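Local coordinates for envelope glycoprotein (Bourbon virus, PDB 5ZKX), which probably drives fusion of the viral and host membranes during entry, as a trimeric class III fusion glycoprotein of the gp64 family captured here in its postfusion form, at residues C56-S61 against N130-H135; R119-E124 against N138-C143; L123-N128 against T439-G444; L326-D331 against S344-P349. All blocks are in the same frame, centred on the assembly; numbering follows the deposited sequence.

How the interactions relate
Interactions 1, 2 and 3 gather at one end of the elongated subunit, while interaction 4 lies on the other side of its centre, about 124 Å from interaction 1 between centres. Interactions 1 and 2 both use strand 134-148, with backbone bonding and aromatic packing at its start and charged side chains farther along. Interaction 3 shares Leu123 and Glu124 with interaction 2 and pairs strand 126-127 with the far C-terminal strand 442-443, where two lysines do much of the packing. All four are partly buried rather than deep core. Interaction 4, at the end of the long helix, rests on a lysine laid over a phenylalanine ring.

Interaction 1: C56-S61 against N130-H135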
loop_
_atom_site.group_PDB
_atom_site.type_symbol
_atom_site.label_atom_id
_atom_site.label_comp_id
_atom_site.label_asym_id
_atom_site.label_seq_id
_atom_site.Cartn_x
_atom_site.Cartn_y
_atom_site.Cartn_z
ATOM N N CYS A 56 42.990 -13.558 27.490
ATOM C CA CYS A 56 42.988 -14.817 28.215
ATOM C C CYS A 56 44.299 -15.012 28.965
ATOM O O CYS A 56 45.336 -14.443 28.613
ATOM C CB CYS A 56 42.751 -15.989 27.259
ATOM S SG CYS A 56 41.275 -15.821 26.231
ATOM N N TYR A 57 44.234 -15.826 30.018
ATOM C CA TYR A 57 45.411 -16.259 30.761
ATOM C C TYR A 57 45.346 -17.767 30.950
ATOM O O TYR A 57 44.299 -18.307 31.318
ATOM C CB TYR A 57 45.516 -15.568 32.126
ATOM C CG TYR A 57 46.742 -15.993 32.909
ATOM C CD1 TYR A 57 48.016 -15.620 32.498
ATOM C CD2 TYR A 57 46.627 -16.777 34.052
ATOM C CE1 TYR A 57 49.140 -16.010 33.206
ATOM C CE2 TYR A 57 47.747 -17.173 34.765
ATOM C CZ TYR A 57 49.000 -16.787 34.338
ATOM O OH TYR A 57 50.114 -17.176 35.044
ATOM N N ASN A 58 46.460 -18.442 30.689
ATOM C CA ASN A 58 46.570 -19.886 30.870
ATOM C C ASN A 58 47.609 -20.144 31.952
ATOM O O ASN A 58 48.814 -20.107 31.687
ATOM C CB ASN A 58 46.945 -20.582 29.568
ATOM C CG ASN A 58 47.043 -22.081 29.724
ATOM O OD1 ASN A 58 46.642 -22.636 30.748
ATOM N ND2 ASN A 58 47.580 -22.749 28.713
ATOM N N GLY A 59 47.142 -20.397 33.170
ATOM C CA GLY A 59 48.027 -20.733 34.265
ATOM C C GLY A 59 47.722 -22.111 34.807
ATOM O O GLY A 59 48.167 -22.476 35.899
ATOM N N GLY A 60 46.954 -22.883 34.044
ATOM C CA GLY A 60 46.554 -24.212 34.448
ATOM C C GLY A 60 45.270 -24.213 35.254
ATOM O O GLY A 60 44.798 -23.189 35.751
ATOM N N SER A 61 44.702 -25.413 35.394
ATOM C CA SER A 61 43.410 -25.578 36.049
ATOM C C SER A 61 43.443 -25.243 37.534
ATOM O O SER A 61 42.376 -25.080 38.135
ATOM C CB SER A 61 42.912 -27.009 35.854
ATOM O OG SER A 61 43.087 -27.421 34.509
ATOM N N ASN A 130 46.230 -20.837 24.670
ATOM C CA ASN A 130 47.088 -22.012 24.572
ATOM C C ASN A 130 48.556 -21.704 24.865
ATOM O O ASN A 130 49.449 -22.383 24.351
ATOM C CB ASN A 130 46.956 -22.641 23.187
ATOM C CG ASN A 130 47.425 -21.713 22.087
ATOM O OD1 ASN A 130 47.217 -20.502 22.155
ATOM N ND2 ASN A 130 48.068 -22.272 21.071
ATOM N N HIS A 131 48.828 -20.692 25.683
ATOM C CA HIS A 131 50.194 -20.346 26.068
ATOM C C HIS A 131 50.272 -20.416 27.589
ATOM O O HIS A 131 49.809 -19.506 28.284
ATOM C CB HIS A 131 50.584 -18.972 25.535
ATOM C CG HIS A 131 50.647 -18.908 24.041
ATOM N ND1 HIS A 131 51.654 -19.506 23.313
ATOM C CD2 HIS A 131 49.818 -18.336 23.136
ATOM C CE1 HIS A 131 51.447 -19.296 22.026
ATOM N NE2 HIS A 131 50.339 -18.589 21.891
ATOM N N PHE A 132 50.857 -21.497 28.097
ATOM C CA PHE A 132 50.815 -21.764 29.527
ATOM C C PHE A 132 51.668 -20.766 30.301
ATOM O O PHE A 132 52.735 -20.348 29.843
ATOM C CB PHE A 132 51.283 -23.186 29.820
ATOM C CG PHE A 132 51.106 -23.585 31.250
ATOM C CD1 PHE A 132 49.860 -23.944 31.730
ATOM C CD2 PHE A 132 52.179 -23.578 32.122
ATOM C CE1 PHE A 132 49.689 -24.303 33.049
ATOM C CE2 PHE A 132 52.016 -23.938 33.442
ATOM C CZ PHE A 132 50.767 -24.299 33.907
ATOM N N ALA A 133 51.184 -20.397 31.489
ATOM C CA ALA A 133 51.802 -19.398 32.359
ATOM C C ALA A 133 51.874 -18.026 31.701
ATOM O O ALA A 133 52.659 -17.173 32.125
ATOM C CB ALA A 133 53.198 -19.835 32.818
ATOM N N HIS A 134 51.046 -17.786 30.686
ATOM C CA HIS A 134 51.132 -16.567 29.898
ATOM C C HIS A 134 49.739 -16.065 29.548
ATOM O O HIS A 134 48.761 -16.817 29.556
ATOM C CB HIS A 134 51.936 -16.796 28.617
ATOM C CG HIS A 134 53.411 -16.878 28.841
ATOM N ND1 HIS A 134 54.021 -16.350 29.958
ATOM C CD2 HIS A 134 54.397 -17.427 28.095
ATOM C CE1 HIS A 134 55.322 -16.567 29.888
ATOM N NE2 HIS A 134 55.576 -17.220 28.769
ATOM N N HIS A 135 49.671 -14.773 29.232
ATOM C CA HIS A 135 48.463 -14.144 28.723
ATOM C C HIS A 135 48.438 -14.205 27.202
ATOM O O HIS A 135 49.480 -14.271 26.549
ATOM C CB HIS A 135 48.372 -12.685 29.171
ATOM C CG HIS A 135 48.069 -12.514 30.625
ATOM N ND1 HIS A 135 46.784 -12.513 31.123
ATOM C CD2 HIS A 135 48.885 -12.331 31.689
ATOM C CE1 HIS A 135 46.822 -12.340 32.432
ATOM N NE2 HIS A 135 48.085 -12.227 32.800
#
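A G1 beta bulge, in which Ala133 and His134 both face Asn58, lies where the antiparallel strands 44-58 and 134-148 meet the loops at the tip of the subunit. Asn58 N gives His134 O a nearly straight bond of 3.0 Å; the return bond from His134 N to Asn58 O is weak. The bulge merges with a type II turn from His131 to His134, a common pairing of motifs. One step along, Tyr57 and His135 form a non-hydrogen-bonded pair, and their rings meet obliquely with planes 42° apart. Tyr57 CD1 sits 3.3 Å above the histidine ring, over its centre, and Tyr57 CB lies 3.5 Å from His135 ND1.

On the side of Asn58, its amide and the Phe132 ring stand almost perpendicular, with Asn58 OD1 3.6 Å from Phe132 CD1. Phe132 swings its ring anti to the backbone N (chi1 -173°), which carries CE1 across to the glycine pair, 3.2 Å from Gly60 N and 3.4 Å from Gly59 C. Asn58 OD1 takes a weak bond from Gly60 N, while its ND2 binds Ser61 O of the second subunit. Phe132 also packs on Leu62 of that subunit, and Cys56 is tied to Cys68 by a disulfide.

The two loops lie at the extreme end of the subunit, consistent with the fusion-loop tip of class III proteins. The chemistry implies a tip held by one good backbone bond together with ring and amide packing, the Asn58 amide serving both the fold of its own loop and the joining of neighbouring subunits.

Interaction 2: R119-E124 against N138-C143; sequences RAKELE and NLSWRC
Arg142 grips Glu122 side-on, NE to OE2 at 2.8 Å and NH2 to OE1 at 2.9 Å, one nitrogen for each oxygen. Both oxygens are met on their syn sides, and the carboxylate and guanidinium planes are turned 38° apart, so the salt bridge is twisted rather than flat. The two side chains run side by side in the same direction; the Leu123 side chain crosses the arginine stem at a slant, its CD2 3.6 Å from Arg142 CD. Lys121 doubles back through bends at chi2 and chi4, bringing NZ to Trp141 O at 2.6 Å in the carbonyl plane and to Glu122 O at 2.7 Å from above its plane. Ser140 chi1 of -160° turns OG toward the loop, where it accepts a nearly straight 2.7 Å bond from Glu124 N.

The loop 119-124 that carries the glutamate and lysine runs roughly antiparallel to strand 134-148, with a single bridge between Lys121 and Cys143. Cys143 N to Lys121 O is 3.0 Å, and the reverse bond is weak. Strand 134-148 belongs to the antiparallel sheet built round strand 44-58.

Farther out, Cys143 is joined to Cys91 by a disulfide. The arginine has a second carboxylate in Glu187, a salt bridge through NH1, and its NH2 also binds Ser430 O. Ser140 OG is also hydrogen-bonded to Glu96, and helix 422-437 covers Glu122 and Arg142 through Ala433.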
loop_
_atom_site.group_PDB
_atom_site.type_symbol
_atom_site.label_atom_id
_atom_site.label_comp_id
_atom_site.label_asym_id
_atom_site.label_seq_id
_atom_site.Cartn_x
_atom_site.Cartn_y
_atom_site.Cartn_z
ATOM N N ARG A 119 37.739 0.789 4.013
ATOM C CA ARG A 119 36.482 1.168 3.381
ATOM C C ARG A 119 35.305 0.491 4.072
ATOM O O ARG A 119 34.275 1.127 4.323
ATOM C CB ARG A 119 36.513 0.817 1.897
ATOM C CG ARG A 119 37.343 1.773 1.063
ATOM C CD ARG A 119 37.250 1.430 -0.413
ATOM N NE ARG A 119 35.865 1.333 -0.859
ATOM C CZ ARG A 119 35.501 1.064 -2.107
ATOM N NH1 ARG A 119 36.427 0.865 -3.035
ATOM N NH2 ARG A 119 34.217 0.995 -2.429
ATOM N N ALA A 120 35.451 -0.794 4.389
ATOM C CA ALA A 120 34.497 -1.526 5.208
ATOM C C ALA A 120 35.255 -2.642 5.910
ATOM O O ALA A 120 36.172 -3.230 5.333
ATOM C CB ALA A 120 33.345 -2.093 4.375
ATOM N N LYS A 121 34.876 -2.925 7.155
ATOM C CA LYS A 121 35.643 -3.846 7.988
ATOM C C LYS A 121 34.714 -4.527 8.979
ATOM O O LYS A 121 34.059 -3.851 9.776
ATOM C CB LYS A 121 36.759 -3.101 8.726
ATOM C CG LYS A 121 37.520 -3.941 9.738
ATOM C CD LYS A 121 38.333 -5.026 9.055
ATOM C CE LYS A 121 39.111 -5.842 10.070
ATOM N NZ LYS A 121 38.206 -6.488 11.060
ATOM N N GLU A 122 34.661 -5.854 8.931
ATOM C CA GLU A 122 33.924 -6.653 9.897
ATOM C C GLU A 122 34.908 -7.370 10.812
ATOM O O GLU A 122 35.974 -7.806 10.370
ATOM C CB GLU A 122 33.019 -7.674 9.201
ATOM C CG GLU A 122 32.018 -8.338 10.132
ATOM C CD GLU A 122 31.217 -7.327 10.930
ATOM O OE1 GLU A 122 30.482 -6.527 10.313
ATOM O OE2 GLU A 122 31.329 -7.321 12.172
ATOM N N LEU A 123 34.550 -7.484 12.088
ATOM C CA LEU A 123 35.449 -8.106 13.044
ATOM C C LEU A 123 35.335 -9.624 12.978
ATOM O O LEU A 123 34.348 -10.182 12.489
ATOM C CB LEU A 123 35.167 -7.609 14.465
ATOM C CG LEU A 123 33.855 -7.957 15.175
ATOM C CD1 LEU A 123 33.938 -9.287 15.901
ATOM C CD2 LEU A 123 33.507 -6.858 16.157
ATOM N N GLU A 124 36.371 -10.294 13.475
ATOM C CA GLU A 124 36.368 -11.741 13.632
ATOM C C GLU A 124 36.381 -12.077 15.115
ATOM O O GLU A 124 37.182 -11.525 15.877
ATOM C CB GLU A 124 37.563 -12.387 12.932
ATOM C CG GLU A 124 37.530 -13.910 12.973
ATOM C CD GLU A 124 38.606 -14.543 12.117
ATOM O OE1 GLU A 124 38.284 -15.469 11.342
ATOM O OE2 GLU A 124 39.774 -14.118 12.218
ATOM N N ASN A 138 43.661 -11.239 21.715
ATOM C CA ASN A 138 43.045 -11.174 20.400
ATOM C C ASN A 138 42.199 -9.913 20.332
ATOM O O ASN A 138 41.453 -9.605 21.266
ATOM C CB ASN A 138 42.175 -12.403 20.112
ATOM C CG ASN A 138 42.989 -13.625 19.751
ATOM O OD1 ASN A 138 43.448 -13.769 18.617
ATOM N ND2 ASN A 138 43.171 -14.517 20.715
ATOM N N LEU A 139 42.316 -9.191 19.220
ATOM C CA LEU A 139 41.611 -7.928 19.031
ATOM C C LEU A 139 41.202 -7.809 17.570
ATOM O O LEU A 139 42.052 -7.891 16.681
ATOM C CB LEU A 139 42.492 -6.747 19.447
ATOM C CG LEU A 139 41.849 -5.370 19.587
ATOM C CD1 LEU A 139 40.857 -5.359 20.734
ATOM C CD2 LEU A 139 42.913 -4.303 19.787
ATOM N N SER A 140 39.901 -7.620 17.326
ATOM C CA SER A 140 39.350 -7.487 15.984
ATOM C C SER A 140 38.383 -6.313 15.942
ATOM O O SER A 140 37.569 -6.139 16.853
ATOM C CB SER A 140 38.634 -8.767 15.553
ATOM O OG SER A 140 38.501 -8.832 14.145
ATOM N N TRP A 141 38.464 -5.518 14.879
ATOM C CA TRP A 141 37.715 -4.273 14.771
ATOM C C TRP A 141 36.659 -4.355 13.676
ATOM O O TRP A 141 36.781 -5.127 12.720
ATOM C CB TRP A 141 38.647 -3.091 14.481
ATOM C CG TRP A 141 39.520 -2.720 15.629
ATOM C CD1 TRP A 141 40.685 -3.324 16.002
ATOM C CD2 TRP A 141 39.302 -1.656 16.564
ATOM N NE1 TRP A 141 41.205 -2.704 17.111
ATOM C CE2 TRP A 141 40.375 -1.676 17.476
ATOM C CE3 TRP A 141 38.303 -0.690 16.718
ATOM C CZ2 TRP A 141 40.477 -0.767 18.526
ATOM C CZ3 TRP A 141 38.406 0.212 17.762
ATOM C CH2 TRP A 141 39.485 0.167 18.652
ATOM N N ARG A 142 35.616 -3.543 13.834
ATOM C CA ARG A 142 34.589 -3.364 12.821
ATOM C C ARG A 142 34.288 -1.878 12.699
ATOM O O ARG A 142 34.383 -1.130 13.675
ATOM C CB ARG A 142 33.307 -4.145 13.155
ATOM C CG ARG A 142 32.427 -3.490 14.217
ATOM C CD ARG A 142 31.311 -4.416 14.675
ATOM N NE ARG A 142 30.557 -4.977 13.555
ATOM C CZ ARG A 142 29.331 -4.593 13.214
ATOM N NH1 ARG A 142 28.713 -3.646 13.906
ATOM N NH2 ARG A 142 28.723 -5.156 12.182
ATOM N N CYS A 143 33.945 -1.448 11.486
ATOM C CA CYS A 143 33.588 -0.054 11.266
ATOM C C CYS A 143 32.857 0.079 9.940
ATOM O O CYS A 143 33.007 -0.745 9.034
ATOM C CB CYS A 143 34.819 0.860 11.291
ATOM S SG CYS A 143 35.969 0.627 9.923
#

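Interaction 3: L123-N128 against T439-G444; sequences LEKRSN and TYTKNG
Lys442 lies against residues 124-126, and its side chain can be followed outward. CB packs 4.2 Å from Arg126 CB, on the face the two residues share. CG, beside the backbone N, comes 4.0 Å from Glu124 OE1. The bend there (chi2 85°) turns the chain back toward Tyr440, with CD 3.8 Å from Lys125 O. CE then rests 3.5 Å above one face of the Tyr440 ring, toward its rim, and NZ ends on Tyr440 O at 3.2 Å. A water accepts a second bond from Lys442 NZ, with its oxygen 2.6 Å from that nitrogen. The same water lies 2.8 Å from Lys125 N and accepts from it too, linking the lysine tip to the opposite backbone.

The backbones form a short, weakly bonded parallel pair, strand 126-127 with strand 442-443. Lys442 N donates to the carbonyl of Lys125, the central residue of an inverse gamma turn, and Ser127 N reaches Lys442 O over 2.8 Å almost straight along the C=O direction. This pairing brings the C-terminal part of the chain, after helix 422-437, alongside the end of the subunit that holds interaction 1, consistent with the postfusion hairpin of class III fusion proteins.

Beside it, Lys125 extends fully, crossing Thr441 at about a right angle with CE near OG1, and its NZ binds Thr439 O of the third subunit. Thr441 CG2 turns toward Ser127 CB. Arg126 leads away to Glu96 and Val97, while Tyr440 meets Trp52 of the second subunit edge-to-face and hydrogen-bonds Leu72 N there through its OH.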
loop_
_atom_site.group_PDB
_atom_site.type_symbol
_atom_site.label_atom_id
_atom_site.label_comp_id
_atom_site.label_asym_id
_atom_site.label_seq_id
_atom_site.Cartn_x
_atom_site.Cartn_y
_atom_site.Cartn_z
ATOM N N LEU A 123 34.550 -7.484 12.088
ATOM C CA LEU A 123 35.449 -8.106 13.044
ATOM C C LEU A 123 35.335 -9.624 12.978
ATOM O O LEU A 123 34.348 -10.182 12.489
ATOM C CB LEU A 123 35.167 -7.609 14.465
ATOM C CG LEU A 123 33.855 -7.957 15.175
ATOM C CD1 LEU A 123 33.938 -9.287 15.901
ATOM C CD2 LEU A 123 33.507 -6.858 16.157
ATOM N N GLU A 124 36.371 -10.294 13.475
ATOM C CA GLU A 124 36.368 -11.741 13.632
ATOM C C GLU A 124 36.381 -12.077 15.115
ATOM O O GLU A 124 37.182 -11.525 15.877
ATOM C CB GLU A 124 37.563 -12.387 12.932
ATOM C CG GLU A 124 37.530 -13.910 12.973
ATOM C CD GLU A 124 38.606 -14.543 12.117
ATOM O OE1 GLU A 124 38.284 -15.469 11.342
ATOM O OE2 GLU A 124 39.774 -14.118 12.218
ATOM N N LYS A 125 35.486 -12.977 15.521
ATOM C CA LYS A 125 35.342 -13.362 16.923
ATOM C C LYS A 125 36.277 -14.535 17.207
ATOM O O LYS A 125 35.876 -15.699 17.247
ATOM C CB LYS A 125 33.889 -13.706 17.225
ATOM C CG LYS A 125 33.601 -14.041 18.675
ATOM C CD LYS A 125 32.310 -14.822 18.786
ATOM C CE LYS A 125 31.951 -15.098 20.230
ATOM N NZ LYS A 125 30.708 -15.916 20.325
ATOM N N ARG A 126 37.554 -14.213 17.413
ATOM C CA ARG A 126 38.594 -15.217 17.593
ATOM C C ARG A 126 39.204 -15.116 18.984
ATOM O O ARG A 126 39.354 -14.022 19.533
ATOM C CB ARG A 126 39.691 -15.081 16.537
ATOM C CG ARG A 126 40.374 -13.743 16.546
ATOM C CD ARG A 126 41.693 -13.779 15.806
ATOM N NE ARG A 126 42.363 -12.487 15.907
ATOM C CZ ARG A 126 42.174 -11.481 15.061
ATOM N NH1 ARG A 126 41.340 -11.615 14.037
ATOM N NH2 ARG A 126 42.825 -10.341 15.237
ATOM N N SER A 127 39.553 -16.272 19.546
ATOM C CA SER A 127 40.119 -16.359 20.883
ATOM C C SER A 127 40.978 -17.609 20.971
ATOM O O SER A 127 40.745 -18.588 20.257
ATOM C CB SER A 127 39.023 -16.387 21.956
ATOM O OG SER A 127 39.548 -16.745 23.222
ATOM N N ASN A 128 41.979 -17.565 21.847
ATOM C CA ASN A 128 42.811 -18.728 22.116
ATOM C C ASN A 128 43.563 -18.500 23.420
ATOM O O ASN A 128 43.964 -17.375 23.724
ATOM C CB ASN A 128 43.788 -19.008 20.967
ATOM C CG ASN A 128 44.850 -17.943 20.827
ATOM O OD1 ASN A 128 44.570 -16.817 20.417
ATOM N ND2 ASN A 128 46.084 -18.296 21.157
ATOM N N THR A 439 28.594 -15.732 15.650
ATOM C CA THR A 439 27.915 -17.001 15.896
ATOM C C THR A 439 28.806 -18.017 16.605
ATOM O O THR A 439 28.304 -18.827 17.393
ATOM C CB THR A 439 27.395 -17.601 14.589
ATOM O OG1 THR A 439 28.441 -17.611 13.613
ATOM C CG2 THR A 439 26.218 -16.796 14.066
ATOM N N TYR A 440 30.111 -18.005 16.343
ATOM C CA TYR A 440 30.999 -18.933 17.028
ATOM C C TYR A 440 32.409 -18.365 17.052
ATOM O O TYR A 440 32.779 -17.523 16.228
ATOM C CB TYR A 440 30.973 -20.323 16.382
ATOM C CG TYR A 440 31.659 -20.430 15.035
ATOM C CD1 TYR A 440 32.947 -20.930 14.933
ATOM C CD2 TYR A 440 31.008 -20.060 13.867
ATOM C CE1 TYR A 440 33.577 -21.041 13.707
ATOM C CE2 TYR A 440 31.629 -20.169 12.636
ATOM C CZ TYR A 440 32.915 -20.661 12.562
ATOM O OH TYR A 440 33.543 -20.780 11.341
ATOM N N THR A 441 33.186 -18.838 18.023
ATOM C CA THR A 441 34.548 -18.375 18.241
ATOM C C THR A 441 35.512 -19.152 17.355
ATOM O O THR A 441 35.442 -20.382 17.276
ATOM C CB THR A 441 34.944 -18.539 19.709
ATOM O OG1 THR A 441 33.994 -17.867 20.548
ATOM C CG2 THR A 441 36.330 -17.963 19.954
ATOM N N LYS A 442 36.408 -18.431 16.691
ATOM C CA LYS A 442 37.469 -19.034 15.899
ATOM C C LYS A 442 38.747 -19.105 16.728
ATOM O O LYS A 442 38.996 -18.261 17.590
ATOM C CB LYS A 442 37.717 -18.239 14.613
ATOM C CG LYS A 442 36.589 -18.321 13.581
ATOM C CD LYS A 442 35.506 -17.283 13.856
ATOM C CE LYS A 442 34.322 -17.435 12.914
ATOM N NZ LYS A 442 33.238 -16.474 13.259
ATOM N N ASN A 443 39.553 -20.131 16.469
ATOM C CA ASN A 443 40.794 -20.310 17.209
ATOM C C ASN A 443 41.883 -19.444 16.592
ATOM O O ASN A 443 42.223 -19.608 15.414
ATOM C CB ASN A 443 41.213 -21.778 17.218
ATOM C CG ASN A 443 42.034 -22.138 18.441
ATOM O OD1 ASN A 443 43.150 -21.648 18.619
ATOM N ND2 ASN A 443 41.481 -22.988 19.297
ATOM N N GLY A 444 42.430 -18.525 17.383
ATOM C CA GLY A 444 43.500 -17.668 16.913
ATOM C C GLY A 444 44.869 -18.313 16.971
ATOM O O GLY A 444 45.888 -17.621 16.889
HETATM O O HOH W 1 33.951 -13.964 13.436
#

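Interaction 4: L326-D331 against S344-P349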
loop_
_atom_site.group_PDB
_atom_site.type_symbol
_atom_site.label_atom_id
_atom_site.label_comp_id
_atom_site.label_asym_id
_atom_site.label_seq_id
_atom_site.Cartn_x
_atom_site.Cartn_y
_atom_site.Cartn_z
ATOM N N LEU A 326 -43.316 23.467 -34.810
ATOM C CA LEU A 326 -43.022 24.856 -35.145
ATOM C C LEU A 326 -42.592 25.013 -36.598
ATOM O O LEU A 326 -42.886 26.042 -37.219
ATOM C CB LEU A 326 -41.944 25.406 -34.212
ATOM C CG LEU A 326 -41.479 26.837 -34.480
ATOM C CD1 LEU A 326 -42.651 27.803 -34.451
ATOM C CD2 LEU A 326 -40.419 27.251 -33.473
ATOM N N ALA A 327 -41.904 24.016 -37.159
ATOM C CA ALA A 327 -41.451 24.118 -38.542
ATOM C C ALA A 327 -42.605 24.108 -39.533
ATOM O O ALA A 327 -42.420 24.529 -40.681
ATOM C CB ALA A 327 -40.479 22.988 -38.870
ATOM N N LYS A 328 -43.777 23.617 -39.128
ATOM C CA LYS A 328 -44.954 23.731 -39.979
ATOM C C LYS A 328 -45.349 25.188 -40.171
ATOM O O LYS A 328 -45.820 25.574 -41.248
ATOM C CB LYS A 328 -46.118 22.940 -39.380
ATOM C CG LYS A 328 -45.901 21.436 -39.318
ATOM C CD LYS A 328 -47.149 20.727 -38.811
ATOM C CE LYS A 328 -46.967 19.219 -38.762
ATOM N NZ LYS A 328 -46.050 18.795 -37.667
ATOM N N ILE A 329 -45.153 26.009 -39.141
ATOM C CA ILE A 329 -45.490 27.425 -39.221
ATOM C C ILE A 329 -44.352 28.211 -39.856
ATOM O O ILE A 329 -44.573 29.053 -40.735
ATOM C CB ILE A 329 -45.839 27.956 -37.819
ATOM C CG1 ILE A 329 -46.951 27.104 -37.201
ATOM C CG2 ILE A 329 -46.251 29.410 -37.884
ATOM C CD1 ILE A 329 -46.842 26.936 -35.701
ATOM N N ASP A 330 -43.119 27.948 -39.424
ATOM C CA ASP A 330 -41.917 28.572 -39.975
ATOM C C ASP A 330 -41.219 27.526 -40.837
ATOM O O ASP A 330 -40.504 26.663 -40.321
ATOM C CB ASP A 330 -41.008 29.087 -38.861
ATOM C CG ASP A 330 -39.883 29.968 -39.377
ATOM O OD1 ASP A 330 -39.422 29.749 -40.518
ATOM O OD2 ASP A 330 -39.458 30.884 -38.638
ATOM N N ASP A 331 -41.422 27.611 -42.152
ATOM C CA ASP A 331 -40.852 26.624 -43.061
ATOM C C ASP A 331 -39.356 26.805 -43.279
ATOM O O ASP A 331 -38.746 25.976 -43.961
ATOM C CB ASP A 331 -41.579 26.667 -44.407
ATOM C CG ASP A 331 -41.465 28.016 -45.095
ATOM O OD1 ASP A 331 -41.003 28.984 -44.454
ATOM O OD2 ASP A 331 -41.843 28.111 -46.281
ATOM N N SER A 344 -39.099 23.843 -45.644
ATOM C CA SER A 344 -39.731 22.575 -45.318
ATOM C C SER A 344 -41.210 22.603 -45.685
ATOM O O SER A 344 -41.840 23.663 -45.715
ATOM C CB SER A 344 -39.583 22.251 -43.828
ATOM O OG SER A 344 -40.503 22.997 -43.051
ATOM N N LYS A 345 -41.755 21.418 -45.962
ATOM C CA LYS A 345 -43.179 21.258 -46.254
ATOM C C LYS A 345 -43.576 19.853 -45.827
ATOM O O LYS A 345 -43.097 18.872 -46.403
ATOM C CB LYS A 345 -43.475 21.491 -47.734
ATOM C CG LYS A 345 -44.961 21.495 -48.084
ATOM C CD LYS A 345 -45.232 22.276 -49.365
ATOM C CE LYS A 345 -46.710 22.256 -49.730
ATOM N NZ LYS A 345 -47.576 22.719 -48.609
ATOM N N PHE A 346 -44.448 19.757 -44.826
ATOM C CA PHE A 346 -44.812 18.468 -44.254
ATOM C C PHE A 346 -45.885 17.784 -45.092
ATOM O O PHE A 346 -46.904 18.393 -45.433
ATOM C CB PHE A 346 -45.293 18.640 -42.815
ATOM C CG PHE A 346 -44.180 18.809 -41.823
ATOM C CD1 PHE A 346 -43.825 17.769 -40.980
ATOM C CD2 PHE A 346 -43.488 20.009 -41.735
ATOM C CE1 PHE A 346 -42.802 17.921 -40.066
ATOM C CE2 PHE A 346 -42.463 20.170 -40.822
ATOM C CZ PHE A 346 -42.119 19.123 -39.986
ATOM N N ILE A 347 -45.646 16.517 -45.428
ATOM C CA ILE A 347 -46.628 15.696 -46.128
ATOM C C ILE A 347 -47.384 14.858 -45.109
ATOM O O ILE A 347 -48.191 13.992 -45.466
ATOM C CB ILE A 347 -45.959 14.806 -47.184
ATOM C CG1 ILE A 347 -45.130 13.713 -46.508
ATOM C CG2 ILE A 347 -45.115 15.646 -48.123
ATOM C CD1 ILE A 347 -44.785 12.560 -47.427
ATOM N N SER A 348 -47.129 15.122 -43.835
ATOM C CA SER A 348 -47.673 14.347 -42.732
ATOM C C SER A 348 -47.274 15.040 -41.437
ATOM O O SER A 348 -46.314 15.818 -41.426
ATOM C CB SER A 348 -47.159 12.894 -42.757
ATOM O OG SER A 348 -47.333 12.247 -41.512
ATOM N N PRO A 349 -48.007 14.801 -40.347
ATOM C CA PRO A 349 -47.609 15.389 -39.056
ATOM C C PRO A 349 -46.211 14.985 -38.610
ATOM O O PRO A 349 -45.657 15.632 -37.713
ATOM C CB PRO A 349 -48.679 14.870 -38.082
ATOM C CG PRO A 349 -49.387 13.756 -38.824
ATOM C CD PRO A 349 -49.313 14.126 -40.261
HETATM O O HOH W 2 -38.850 24.646 -41.188
#
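Lys328 crosses Phe346 at about a right angle, with its chain passing over one face of the ring. CG makes a CH-pi contact, 4.0 Å from the ring centroid, and NZ lies over that same face, 4.3 Å from the centroid and 21° off the normal, a cation-pi pair. The aliphatic stem runs straight until its last bond; there a turn (chi4 72°) keeps Lys328 NZ over the ring and within 3.2 Å of Pro349 O, to which it hydrogen-bonds. Ser324 O also receives NZ, so the ammonium is shared among two carbonyls and the ring. Ala327 CB meets the ring at its edge, near its plane, 4.0 Å from Phe346 CE2.

These groups sit where long helix 284-329 ends and the chain turns back through helix 333-338 to the hairpin of strands 342-346 and 352-356. The helix belongs to the central trimeric bundle: Ile329 packs on Ile329 of both neighbouring subunits. Asp330 OD1 caps the backbone N of Arg332, in the turn that leads into helix 333-338.

Within the first hairpin strand, Ser344 N donates to Asp331 O at 2.7 Å, in the carbonyl plane and on a lone pair. Asp331 CB faces Ser344 O at 3.3 Å. A water donates to Asp330 O at 2.7 Å and hydrogen-bonds Ser344 OG at 3.0 Å, bridging the turn to the strand.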